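Local coordinates for hemolysin-related protein (PDB 6MLT) that probably helps Vibrio cholerae biofilms stick to surfaces, as a secreted calcium-binding matrix protein that also has carbohydrate-binding character, at residues A[53-58]-A[527-532]; A[536-541]-A[554-559]; A[35-40]-A[523-528]; A[17-22]-A[74-79]. All coordinates share one frame; numbering follows the deposited sequence.

Contact 1: A[53-58]-A[527-532]. With CA (calcium ion), chain C; CA (calcium ion), chain B.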
loop_
_atom_site.group_PDB
_atom_site.type_symbol
_atom_site.label_atom_id
_atom_site.label_comp_id
_atom_site.label_asym_id
_atom_site.label_seq_id
_atom_site.Cartn_x
_atom_site.Cartn_y
_atom_site.Cartn_z
ATOM N N ASP A 53 -20.698 -13.645 -4.505
ATOM C CA ASP A 53 -21.811 -12.956 -3.879
ATOM C C ASP A 53 -21.541 -11.451 -3.859
ATOM O O ASP A 53 -20.507 -10.969 -4.334
ATOM C CB ASP A 53 -22.041 -13.518 -2.478
ATOM C CG ASP A 53 -22.380 -14.989 -2.503
ATOM O OD1 ASP A 53 -23.417 -15.342 -3.098
ATOM O OD2 ASP A 53 -21.588 -15.790 -1.966
ATOM N N VAL A 54 -22.479 -10.694 -3.300
ATOM C CA VAL A 54 -22.392 -9.237 -3.255
ATOM C C VAL A 54 -21.870 -8.829 -1.884
ATOM O O VAL A 54 -22.500 -9.123 -0.862
ATOM C CB VAL A 54 -23.753 -8.586 -3.550
ATOM C CG1 VAL A 54 -23.647 -7.060 -3.506
ATOM C CG2 VAL A 54 -24.270 -9.031 -4.903
ATOM N N ALA A 55 -20.725 -8.148 -1.856
ATOM C CA ALA A 55 -20.121 -7.749 -0.592
ATOM C C ALA A 55 -21.036 -6.800 0.172
ATOM O O ALA A 55 -21.795 -6.021 -0.410
ATOM C CB ALA A 55 -18.766 -7.088 -0.832
ATOM N N ASP A 56 -20.938 -6.862 1.493
ATOM C CA ASP A 56 -21.845 -6.182 2.401
ATOM C C ASP A 56 -21.091 -5.167 3.246
ATOM O O ASP A 56 -19.860 -5.098 3.224
ATOM C CB ASP A 56 -22.547 -7.215 3.269
ATOM C CG ASP A 56 -23.230 -8.256 2.426
ATOM O OD1 ASP A 56 -24.100 -7.856 1.625
ATOM O OD2 ASP A 56 -22.865 -9.450 2.518
ATOM N N ILE A 57 -21.850 -4.362 3.985
ATOM C CA ILE A 57 -21.304 -3.252 4.756
ATOM C C ILE A 57 -21.549 -3.516 6.239
ATOM O O ILE A 57 -22.655 -3.904 6.632
ATOM C CB ILE A 57 -21.921 -1.908 4.320
ATOM C CG1 ILE A 57 -21.363 -1.472 2.955
ATOM C CG2 ILE A 57 -21.630 -0.814 5.345
ATOM C CD1 ILE A 57 -21.928 -2.179 1.768
ATOM N N ILE A 58 -20.520 -3.301 7.054
ATOM C CA ILE A 58 -20.622 -3.371 8.508
ATOM C C ILE A 58 -20.371 -1.982 9.077
ATOM O O ILE A 58 -19.355 -1.349 8.760
ATOM C CB ILE A 58 -19.627 -4.380 9.102
ATOM C CG1 ILE A 58 -19.967 -5.796 8.647
ATOM C CG2 ILE A 58 -19.646 -4.298 10.642
ATOM C CD1 ILE A 58 -18.850 -6.794 8.890
ATOM N N ALA A 527 -15.782 0.425 -3.031
ATOM C CA ALA A 527 -15.607 -1.009 -3.183
ATOM C C ALA A 527 -16.538 -1.521 -4.269
ATOM O O ALA A 527 -17.662 -1.029 -4.427
ATOM C CB ALA A 527 -15.877 -1.754 -1.874
ATOM N N ASP A 528 -16.053 -2.517 -5.011
ATOM C CA ASP A 528 -16.823 -3.184 -6.059
ATOM C C ASP A 528 -17.585 -4.323 -5.397
ATOM O O ASP A 528 -17.076 -5.436 -5.243
ATOM C CB ASP A 528 -15.909 -3.683 -7.171
ATOM C CG ASP A 528 -16.673 -4.335 -8.313
ATOM O OD1 ASP A 528 -17.915 -4.453 -8.212
ATOM O OD2 ASP A 528 -16.031 -4.727 -9.313
ATOM N N LEU A 529 -18.827 -4.039 -5.005
ATOM C CA LEU A 529 -19.589 -5.000 -4.218
ATOM C C LEU A 529 -19.969 -6.221 -5.046
ATOM O O LEU A 529 -19.843 -7.358 -4.575
ATOM C CB LEU A 529 -20.837 -4.327 -3.641
ATOM C CG LEU A 529 -20.594 -3.040 -2.839
ATOM C CD1 LEU A 529 -21.913 -2.460 -2.342
ATOM C CD2 LEU A 529 -19.646 -3.275 -1.676
ATOM N N GLU A 530 -20.436 -6.012 -6.279
ATOM C CA GLU A 530 -20.909 -7.126 -7.099
ATOM C C GLU A 530 -19.789 -7.846 -7.833
ATOM O O GLU A 530 -19.978 -8.998 -8.245
ATOM C CB GLU A 530 -21.935 -6.639 -8.124
ATOM C CG GLU A 530 -23.227 -6.101 -7.521
ATOM C CD GLU A 530 -23.086 -4.686 -6.975
ATOM O OE1 GLU A 530 -22.061 -4.028 -7.259
ATOM O OE2 GLU A 530 -24.004 -4.233 -6.258
ATOM N N GLY A 531 -18.641 -7.206 -8.020
ATOM C CA GLY A 531 -17.559 -7.840 -8.738
ATOM C C GLY A 531 -17.656 -7.747 -10.242
ATOM O O GLY A 531 -16.959 -8.487 -10.943
ATOM N N ASN A 532 -18.494 -6.850 -10.766
ATOM C CA ASN A 532 -18.646 -6.669 -12.204
ATOM C C ASN A 532 -17.989 -5.384 -12.699
ATOM O O ASN A 532 -18.381 -4.850 -13.740
ATOM C CB ASN A 532 -20.125 -6.702 -12.578
ATOM C CG ASN A 532 -20.703 -8.101 -12.503
ATOM O OD1 ASN A 532 -20.109 -9.056 -13.008
ATOM N ND2 ASN A 532 -21.856 -8.234 -11.862
HETATM CA CA CA C . -24.108 -9.990 0.436
HETATM CA CA CA B . -23.016 -17.758 -2.857
HETATM O O HOH W 1 -21.265 -18.029 -4.227
HETATM O O HOH W 2 -26.093 -8.944 -0.251
HETATM O O HOH W 3 -22.400 -11.847 0.606
#
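The backbones of Ala55 and Leu529 meet at a single nearly straight hydrogen bond, Ala55 N to Leu529 O at 3.0 Å with 166° at the hydrogen. The same oxygen also takes a CA-H contact from Val54, whose CA lies 3.4 Å from Leu529 O, so one carbonyl serves two successive residues of 53-58. Leu529 lays its side chain along Val54, Ala55 and Ile57. Its CB meets Val54 CG1 at 3.9 Å, CD2 lies 4.0 Å from Ala55 CB, and CD1 reaches on to Ile57 CD1, whose side chain crosses it at about a right angle. Here two adjacent blades of the beta-propeller meet: the loop following strand 525-527 presses on the entry to strand 56-63 of the next blade. That entry is also a calcium scaffold. Val54 O and both carboxylate oxygens of Asp56 bind one calcium ion with two waters, Asn41 and Asp43; Asp53, which has a further polar partner in Asp50, holds a second calcium ion through both oxygens, in an EF-hand-like loop with Asp42, Asn44, Asp46 and the backbone oxygen of Lys48. Beside Val54, and pointing the same way, runs Glu530, bent at its second torsion (78°); its OE2 is engaged in a salt bridge with Lys16. Within 527-532, Asp528 OD1 accepts from Gly531 N at 2.9 Å, from above its carboxylate plane, an Asx motif.

Contact 2: A[536-541]-A[554-559]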
loop_
_atom_site.group_PDB
_atom_site.type_symbol
_atom_site.label_atom_id
_atom_site.label_comp_id
_atom_site.label_asym_id
_atom_site.label_seq_id
_atom_site.Cartn_x
_atom_site.Cartn_y
_atom_site.Cartn_z
ATOM N N SER A 536 -19.033 0.879 -5.938
ATOM C CA SER A 536 -19.949 1.666 -5.124
ATOM C C SER A 536 -19.143 2.565 -4.194
ATOM O O SER A 536 -18.059 2.193 -3.729
ATOM C CB SER A 536 -20.863 0.773 -4.283
ATOM O OG SER A 536 -21.576 -0.152 -5.081
ATOM N N LEU A 537 -19.684 3.751 -3.930
ATOM C CA LEU A 537 -19.101 4.725 -3.012
ATOM C C LEU A 537 -19.933 4.745 -1.733
ATOM O O LEU A 537 -21.111 5.124 -1.762
ATOM C CB LEU A 537 -19.072 6.112 -3.646
ATOM C CG LEU A 537 -18.817 7.300 -2.713
ATOM C CD1 LEU A 537 -17.469 7.176 -2.021
ATOM C CD2 LEU A 537 -18.907 8.610 -3.483
ATOM N N ILE A 538 -19.315 4.360 -0.617
ATOM C CA ILE A 538 -20.002 4.146 0.658
ATOM C C ILE A 538 -19.545 5.207 1.650
ATOM O O ILE A 538 -18.337 5.388 1.853
ATOM C CB ILE A 538 -19.711 2.742 1.215
ATOM C CG1 ILE A 538 -20.106 1.664 0.201
ATOM C CG2 ILE A 538 -20.449 2.523 2.550
ATOM C CD1 ILE A 538 -19.103 0.544 0.076
ATOM N N MET A 539 -20.498 5.871 2.308
ATOM C CA MET A 539 -20.162 6.865 3.316
ATOM C C MET A 539 -21.170 6.820 4.456
ATOM O O MET A 539 -22.326 6.421 4.280
ATOM C CB MET A 539 -20.102 8.280 2.719
ATOM C CG MET A 539 -21.413 8.807 2.193
ATOM S SD MET A 539 -21.201 10.321 1.225
ATOM C CE MET A 539 -20.414 9.663 -0.245
ATOM N N VAL A 540 -20.717 7.236 5.633
ATOM C CA VAL A 540 -21.544 7.228 6.833
ATOM C C VAL A 540 -21.886 8.664 7.204
ATOM O O VAL A 540 -21.163 9.605 6.862
ATOM C CB VAL A 540 -20.834 6.493 7.989
ATOM C CG1 VAL A 540 -20.451 5.088 7.551
ATOM C CG2 VAL A 540 -19.600 7.270 8.451
ATOM N N ALA A 541 -23.007 8.830 7.903
ATOM C CA ALA A 541 -23.524 10.155 8.197
ATOM C C ALA A 541 -24.189 10.171 9.562
ATOM O O ALA A 541 -24.680 9.147 10.056
ATOM C CB ALA A 541 -24.527 10.616 7.134
ATOM N N VAL A 554 -26.203 5.324 6.508
ATOM C CA VAL A 554 -25.238 4.857 5.514
ATOM C C VAL A 554 -25.806 5.167 4.139
ATOM O O VAL A 554 -26.958 4.823 3.849
ATOM C CB VAL A 554 -24.948 3.350 5.656
ATOM C CG1 VAL A 554 -23.933 2.895 4.605
ATOM C CG2 VAL A 554 -24.443 3.030 7.056
ATOM N N PHE A 555 -24.992 5.787 3.295
ATOM C CA PHE A 555 -25.416 6.222 1.974
ATOM C C PHE A 555 -24.427 5.689 0.952
ATOM O O PHE A 555 -23.214 5.869 1.100
ATOM C CB PHE A 555 -25.532 7.751 1.921
ATOM C CG PHE A 555 -26.649 8.273 2.777
ATOM C CD1 PHE A 555 -26.524 8.297 4.154
ATOM C CD2 PHE A 555 -27.844 8.672 2.212
ATOM C CE1 PHE A 555 -27.569 8.735 4.951
ATOM C CE2 PHE A 555 -28.887 9.107 3.005
ATOM C CZ PHE A 555 -28.747 9.138 4.373
ATOM N N VAL A 556 -24.952 5.003 -0.058
ATOM C CA VAL A 556 -24.147 4.327 -1.062
ATOM C C VAL A 556 -24.515 4.896 -2.421
ATOM O O VAL A 556 -25.695 4.943 -2.779
ATOM C CB VAL A 556 -24.358 2.803 -1.021
ATOM C CG1 VAL A 556 -23.539 2.105 -2.105
ATOM C CG2 VAL A 556 -23.984 2.266 0.358
ATOM N N TYR A 557 -23.501 5.310 -3.177
ATOM C CA TYR A 557 -23.672 5.952 -4.465
ATOM C C TYR A 557 -22.992 5.130 -5.547
ATOM O O TYR A 557 -22.129 4.295 -5.273
ATOM C CB TYR A 557 -23.091 7.370 -4.446
ATOM C CG TYR A 557 -23.792 8.273 -3.455
ATOM C CD1 TYR A 557 -23.431 8.286 -2.111
ATOM C CD2 TYR A 557 -24.840 9.087 -3.859
ATOM C CE1 TYR A 557 -24.083 9.108 -1.206
ATOM C CE2 TYR A 557 -25.493 9.902 -2.969
ATOM C CZ TYR A 557 -25.114 9.914 -1.646
ATOM O OH TYR A 557 -25.786 10.733 -0.763
ATOM N N GLU A 558 -23.384 5.400 -6.785
ATOM C CA GLU A 558 -22.788 4.776 -7.954
ATOM C C GLU A 558 -22.657 5.826 -9.046
ATOM O O GLU A 558 -23.249 6.906 -8.977
ATOM C CB GLU A 558 -23.625 3.586 -8.432
ATOM C CG GLU A 558 -25.061 3.941 -8.773
ATOM C CD GLU A 558 -25.848 2.745 -9.261
ATOM O OE1 GLU A 558 -25.378 2.073 -10.202
ATOM O OE2 GLU A 558 -26.928 2.471 -8.701
ATOM N N SER A 559 -21.870 5.497 -10.066
ATOM C CA SER A 559 -21.718 6.390 -11.205
ATOM C C SER A 559 -23.065 6.626 -11.872
ATOM O O SER A 559 -23.810 5.684 -12.146
ATOM C CB SER A 559 -20.733 5.800 -12.215
ATOM O OG SER A 559 -20.643 6.644 -13.349
#
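Met539 pairs with Phe555, and Leu537 with Tyr557, as hydrogen-bonded pairs of an antiparallel hairpin, while Ile538-Val556 between them and Val540-Val554 beyond Met539 are the non-hydrogen-bonded pairs. Four backbone bonds hold the register, from Leu537 N to Tyr557 O at 2.8 Å to Met539 N to Phe555 O at 3.0 Å. Met539 can be traced outward. Its CB leaves on the face carrying Leu537, Phe555 and Tyr557, and the first torsion (65°) sets CG between the backbone N and the carbonyl carbon, where CG lies 3.6 Å from Phe555 O. SD follows, 4.0 Å from Tyr557 CE1, in a Met-aromatic contact that approaches the ring obliquely. A bend at the last torsion of Met539 (71°) then carries CE to 3.8 Å from Tyr557 CD1, so the side chain runs diagonally past its own partner to the aromatic of the next pair on that face. Leu537 O, meanwhile, lies at the edge of the Tyr557 ring. On the other face aliphatic side chains meet: Ile538 CG1 touches Val556 CG2 at 3.9 Å, and Ile538 CG2 touches Val554 CG1, all pointing the same way. These are the two middle strands of a four-stranded propeller blade, flanked by strand 525-527 and by strand 13-19; Leu537, Met539 and Tyr557 rest on Ile513 of strand 509-514, and Ile538 faces Ile57 of strand 56-63.

Contact 3: A[35-40]-A[523-528]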
loop_
_atom_site.group_PDB
_atom_site.type_symbol
_atom_site.label_atom_id
_atom_site.label_comp_id
_atom_site.label_asym_id
_atom_site.label_seq_id
_atom_site.Cartn_x
_atom_site.Cartn_y
_atom_site.Cartn_z
ATOM N N PRO A 35 -16.844 2.676 7.294
ATOM C CA PRO A 35 -17.505 1.402 6.997
ATOM C C PRO A 35 -16.497 0.330 6.605
ATOM O O PRO A 35 -15.405 0.614 6.117
ATOM C CB PRO A 35 -18.423 1.749 5.823
ATOM C CG PRO A 35 -17.680 2.844 5.109
ATOM C CD PRO A 35 -16.931 3.616 6.164
ATOM N N ILE A 36 -16.909 -0.916 6.821
ATOM C CA ILE A 36 -16.143 -2.111 6.486
ATOM C C ILE A 36 -16.934 -2.894 5.452
ATOM O O ILE A 36 -18.166 -2.929 5.515
ATOM C CB ILE A 36 -15.899 -2.970 7.750
ATOM C CG1 ILE A 36 -15.023 -2.217 8.759
ATOM C CG2 ILE A 36 -15.325 -4.322 7.404
ATOM C CD1 ILE A 36 -13.726 -1.750 8.222
ATOM N N VAL A 37 -16.233 -3.543 4.520
ATOM C CA VAL A 37 -16.865 -4.212 3.384
ATOM C C VAL A 37 -16.343 -5.640 3.291
ATOM O O VAL A 37 -15.153 -5.854 3.036
ATOM C CB VAL A 37 -16.613 -3.470 2.062
ATOM C CG1 VAL A 37 -17.239 -4.228 0.885
ATOM C CG2 VAL A 37 -17.169 -2.058 2.134
ATOM N N VAL A 38 -17.242 -6.610 3.469
ATOM C CA VAL A 38 -16.919 -8.032 3.409
ATOM C C VAL A 38 -18.183 -8.796 3.020
ATOM O O VAL A 38 -19.303 -8.298 3.167
ATOM C CB VAL A 38 -16.380 -8.567 4.755
ATOM C CG1 VAL A 38 -14.963 -8.061 5.024
ATOM C CG2 VAL A 38 -17.324 -8.179 5.901
ATOM N N GLN A 39 -17.999 -10.034 2.550
ATOM C CA GLN A 39 -19.119 -10.904 2.186
ATOM C C GLN A 39 -19.731 -11.554 3.428
ATOM O O GLN A 39 -19.022 -12.177 4.222
ATOM C CB GLN A 39 -18.651 -12.003 1.231
ATOM C CG GLN A 39 -17.985 -11.532 -0.048
ATOM C CD GLN A 39 -18.975 -11.157 -1.136
ATOM O OE1 GLN A 39 -20.186 -11.321 -0.986
ATOM N NE2 GLN A 39 -18.455 -10.652 -2.246
ATOM N N LEU A 40 -21.058 -11.456 3.575
ATOM C CA LEU A 40 -21.718 -11.994 4.761
ATOM C C LEU A 40 -22.905 -12.907 4.492
ATOM O O LEU A 40 -23.396 -13.528 5.444
ATOM C CB LEU A 40 -22.189 -10.851 5.670
ATOM C CG LEU A 40 -21.083 -9.976 6.267
ATOM C CD1 LEU A 40 -21.694 -8.793 7.011
ATOM C CD2 LEU A 40 -20.176 -10.773 7.190
ATOM N N TYR A 523 -13.830 7.775 7.051
ATOM C CA TYR A 523 -13.617 8.193 5.674
ATOM C C TYR A 523 -14.590 7.444 4.776
ATOM O O TYR A 523 -15.133 6.404 5.167
ATOM C CB TYR A 523 -12.166 7.954 5.218
ATOM C CG TYR A 523 -11.622 6.564 5.493
ATOM C CD1 TYR A 523 -12.047 5.473 4.753
ATOM C CD2 TYR A 523 -10.673 6.348 6.484
ATOM C CE1 TYR A 523 -11.559 4.191 5.003
ATOM C CE2 TYR A 523 -10.166 5.063 6.736
ATOM C CZ TYR A 523 -10.621 3.996 5.985
ATOM O OH TYR A 523 -10.135 2.726 6.205
ATOM N N PRO A 524 -14.844 7.949 3.572
ATOM C CA PRO A 524 -15.647 7.187 2.612
ATOM C C PRO A 524 -14.829 6.051 2.019
ATOM O O PRO A 524 -13.596 6.092 1.983
ATOM C CB PRO A 524 -16.015 8.222 1.537
ATOM C CG PRO A 524 -15.530 9.552 2.060
ATOM C CD PRO A 524 -14.437 9.249 3.029
ATOM N N VAL A 525 -15.537 5.031 1.543
ATOM C CA VAL A 525 -14.921 3.822 0.995
ATOM C C VAL A 525 -15.500 3.547 -0.385
ATOM O O VAL A 525 -16.721 3.601 -0.574
ATOM C CB VAL A 525 -15.151 2.612 1.921
ATOM C CG1 VAL A 525 -14.841 1.286 1.205
ATOM C CG2 VAL A 525 -14.308 2.761 3.189
ATOM N N VAL A 526 -14.632 3.224 -1.339
ATOM C CA VAL A 526 -15.054 2.699 -2.632
ATOM C C VAL A 526 -14.778 1.205 -2.643
ATOM O O VAL A 526 -13.669 0.763 -2.307
ATOM C CB VAL A 526 -14.336 3.403 -3.793
ATOM C CG1 VAL A 526 -14.672 2.729 -5.124
ATOM C CG2 VAL A 526 -14.726 4.879 -3.833
ATOM N N ALA A 527 -15.782 0.425 -3.031
ATOM C CA ALA A 527 -15.607 -1.009 -3.183
ATOM C C ALA A 527 -16.538 -1.521 -4.269
ATOM O O ALA A 527 -17.662 -1.029 -4.427
ATOM C CB ALA A 527 -15.877 -1.754 -1.874
ATOM N N ASP A 528 -16.053 -2.517 -5.011
ATOM C CA ASP A 528 -16.823 -3.184 -6.059
ATOM C C ASP A 528 -17.585 -4.323 -5.397
ATOM O O ASP A 528 -17.076 -5.436 -5.243
ATOM C CB ASP A 528 -15.909 -3.683 -7.171
ATOM C CG ASP A 528 -16.673 -4.335 -8.313
ATOM O OD1 ASP A 528 -17.915 -4.453 -8.212
ATOM O OD2 ASP A 528 -16.031 -4.727 -9.313
#
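Pro35 and Val37 pack against Val525 and Ala527 where two neighbouring blades of the beta-propeller face each other, strand 36-38 belonging to one and strand 525-527 to the other. The backbones here are too far apart to pair, the nearest CA atoms being 7.0 Å from each other at Pro35 and Val525, and each strand has its sheet partner elsewhere, Ile36 with Ile58 and Val525 with Ile538, while Val37 bonds to Trp573. Apolar contacts therefore carry the interface. With CG1 opposite its backbone nitrogen (first torsion 178°), Val37 sends that methyl 3.9 Å from Ala527 CB, while CG2 turns to Val525 CG1 at 4.2 Å. Val525 lies antiparallel alongside both Val37 and Pro35, the side chains running past one another, and its second methyl CG2 lies 3.9 Å from Pro35 CG. Ile538, Ala55 and Leu529 also touch Val37, which is thus wedged among residues of both blades. Tyr523 O lies 3.5 Å from Pro35 CD, while the hydroxyl of Tyr523 bonds to Tyr576 O and Trp573 NE1. Pro35 O is buried with no polar partner in the model, and what it meets in strand 525-527 is a methyl, Val525 CG2, at 3.8 Å.

Contact 4: A[17-22]-A[74-79]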
loop_
_atom_site.group_PDB
_atom_site.type_symbol
_atom_site.label_atom_id
_atom_site.label_comp_id
_atom_site.label_asym_id
_atom_site.label_seq_id
_atom_site.Cartn_x
_atom_site.Cartn_y
_atom_site.Cartn_z
ATOM N N TRP A 17 -28.329 3.055 -2.713
ATOM C CA TRP A 17 -29.287 2.842 -1.636
ATOM C C TRP A 17 -28.817 3.613 -0.412
ATOM O O TRP A 17 -27.684 4.095 -0.354
ATOM C CB TRP A 17 -29.479 1.352 -1.300
ATOM C CG TRP A 17 -28.237 0.532 -0.938
ATOM C CD1 TRP A 17 -27.615 -0.385 -1.734
ATOM C CD2 TRP A 17 -27.521 0.520 0.314
ATOM N NE1 TRP A 17 -26.558 -0.955 -1.070
ATOM C CE2 TRP A 17 -26.473 -0.417 0.186
ATOM C CE3 TRP A 17 -27.659 1.214 1.519
ATOM C CZ2 TRP A 17 -25.573 -0.685 1.223
ATOM C CZ3 TRP A 17 -26.760 0.954 2.548
ATOM C CH2 TRP A 17 -25.730 0.015 2.392
ATOM N N SER A 18 -29.711 3.727 0.570
ATOM C CA SER A 18 -29.371 4.328 1.850
ATOM C C SER A 18 -30.049 3.544 2.960
ATOM O O SER A 18 -31.077 2.891 2.747
ATOM C CB SER A 18 -29.782 5.810 1.918
ATOM O OG SER A 18 -31.186 5.956 1.908
ATOM N N TRP A 19 -29.441 3.595 4.139
ATOM C CA TRP A 19 -29.998 3.030 5.358
ATOM C C TRP A 19 -30.043 4.136 6.399
ATOM O O TRP A 19 -29.044 4.828 6.613
ATOM C CB TRP A 19 -29.153 1.850 5.859
ATOM C CG TRP A 19 -29.640 1.252 7.140
ATOM C CD1 TRP A 19 -30.425 0.144 7.284
ATOM C CD2 TRP A 19 -29.387 1.736 8.465
ATOM N NE1 TRP A 19 -30.678 -0.087 8.611
ATOM C CE2 TRP A 19 -30.048 0.873 9.357
ATOM C CE3 TRP A 19 -28.660 2.814 8.982
ATOM C CZ2 TRP A 19 -30.013 1.056 10.737
ATOM C CZ3 TRP A 19 -28.631 2.999 10.351
ATOM C CH2 TRP A 19 -29.301 2.123 11.214
ATOM N N SER A 20 -31.196 4.305 7.040
ATOM C CA SER A 20 -31.339 5.353 8.044
ATOM C C SER A 20 -32.187 4.944 9.232
ATOM O O SER A 20 -32.278 5.719 10.190
ATOM C CB SER A 20 -31.945 6.613 7.415
ATOM O OG SER A 20 -31.072 7.152 6.436
ATOM N N THR A 21 -32.795 3.765 9.218
ATOM C CA THR A 21 -33.701 3.382 10.288
ATOM C C THR A 21 -33.819 1.867 10.329
ATOM O O THR A 21 -33.466 1.170 9.377
ATOM C CB THR A 21 -35.082 4.014 10.103
ATOM O OG1 THR A 21 -35.941 3.583 11.163
ATOM C CG2 THR A 21 -35.680 3.611 8.760
ATOM N N SER A 22 -34.348 1.376 11.446
ATOM C CA SER A 22 -34.462 -0.053 11.683
ATOM C C SER A 22 -35.585 -0.289 12.679
ATOM O O SER A 22 -35.891 0.578 13.499
ATOM C CB SER A 22 -33.147 -0.628 12.221
ATOM O OG SER A 22 -33.276 -1.997 12.574
ATOM N N ARG A 74 -24.128 -3.489 12.954
ATOM C CA ARG A 74 -25.165 -3.820 11.989
ATOM C C ARG A 74 -24.528 -4.210 10.666
ATOM O O ARG A 74 -23.564 -3.580 10.224
ATOM C CB ARG A 74 -26.115 -2.643 11.754
ATOM C CG ARG A 74 -26.835 -2.129 12.989
ATOM C CD ARG A 74 -27.919 -1.134 12.570
ATOM N NE ARG A 74 -28.522 -0.399 13.684
ATOM C CZ ARG A 74 -29.713 -0.654 14.218
ATOM N NH1 ARG A 74 -30.460 -1.658 13.778
ATOM N NH2 ARG A 74 -30.164 0.100 15.212
ATOM N N ALA A 75 -25.080 -5.241 10.036
ATOM C CA ALA A 75 -24.650 -5.685 8.717
ATOM C C ALA A 75 -25.712 -5.317 7.690
ATOM O O ALA A 75 -26.882 -5.691 7.840
ATOM C CB ALA A 75 -24.400 -7.193 8.698
ATOM N N LEU A 76 -25.299 -4.607 6.643
ATOM C CA LEU A 76 -26.198 -4.102 5.609
ATOM C C LEU A 76 -25.895 -4.764 4.271
ATOM O O LEU A 76 -24.736 -4.815 3.846
ATOM C CB LEU A 76 -26.062 -2.587 5.467
ATOM C CG LEU A 76 -26.174 -1.796 6.769
ATOM C CD1 LEU A 76 -26.021 -0.300 6.508
ATOM C CD2 LEU A 76 -27.497 -2.103 7.456
ATOM N N SER A 77 -26.941 -5.237 3.596
ATOM C CA SER A 77 -26.763 -5.921 2.322
ATOM C C SER A 77 -26.190 -4.977 1.274
ATOM O O SER A 77 -26.686 -3.863 1.085
ATOM C CB SER A 77 -28.100 -6.476 1.835
ATOM O OG SER A 77 -27.951 -7.055 0.550
ATOM N N GLY A 78 -25.155 -5.434 0.566
ATOM C CA GLY A 78 -24.618 -4.642 -0.528
ATOM C C GLY A 78 -25.615 -4.391 -1.639
ATOM O O GLY A 78 -25.468 -3.419 -2.387
ATOM N N VAL A 79 -26.626 -5.249 -1.763
ATOM C CA VAL A 79 -27.610 -5.122 -2.835
ATOM C C VAL A 79 -28.498 -3.903 -2.611
ATOM O O VAL A 79 -28.656 -3.055 -3.500
ATOM C CB VAL A 79 -28.453 -6.409 -2.934
ATOM C CG1 VAL A 79 -29.583 -6.254 -3.960
ATOM C CG2 VAL A 79 -27.578 -7.596 -3.288
#
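Gly78 O accepts from the indole of Trp17, NE1 lying 3.0 Å from it with 156° at the hydrogen. Gly78 O lies near the ring plane at the indole edge, yet the donor stands 69° above the carbonyl plane, not on a lone pair. Round the same ring, Ser77 O lies 3.4 Å from CZ2 of Trp17, and CH2 reaches Leu76 CB at 4.0 Å. The turn that offers these carbonyls is an ST turn, Ser77 OG accepting from Val79 N, and Gly78 N bonds to the calcium ligand Asp56. Strand 13-19 is the outer strand of one propeller blade, while 71-76 lies within the neighbouring one; the axes of 17-19 and 74-76 approach to 10.2 Å, nearly antiparallel, and the two tryptophans span the gap. Leu76 puts CD2 over one face of Trp19 in a CH-pi contact, 3.9 Å from the centroid of the five-membered ring; Thr21 O lies over the opposite face. Arg74, extended from CG to NE, sets CD 3.5 Å from Trp19 CZ2; the guanidinium and ring planes are 42° apart, with CZ2 over one guanidinium face. Thr61 receives NE, while Glu83 forms a salt bridge with NH1 and also accepts from Trp19 NE1.

From the N terminus, strand 13-19 leads into contact 4, which closes a loop of some fifty residues onto 74-79. Segments 35-40 and 53-58 lie inside that loop, and each reaches far out of it: contacts 3 and 1 both close over more than 460 residues on adjoining parts of 523-532, sharing Ala527 and Asp528, so both cross contact 4. Contact 2, a local hairpin, follows in series. Contacts 1, 3 and 4 join the blade of strands 36-38, 56-63 and 71-76 to the one built from strands 525-527, 536-541 and 553-559. Strand 13-19 completes that last blade, consistent with a Velcro-like closure of the propeller ring, an N-terminal strand joining strands from near the C terminus.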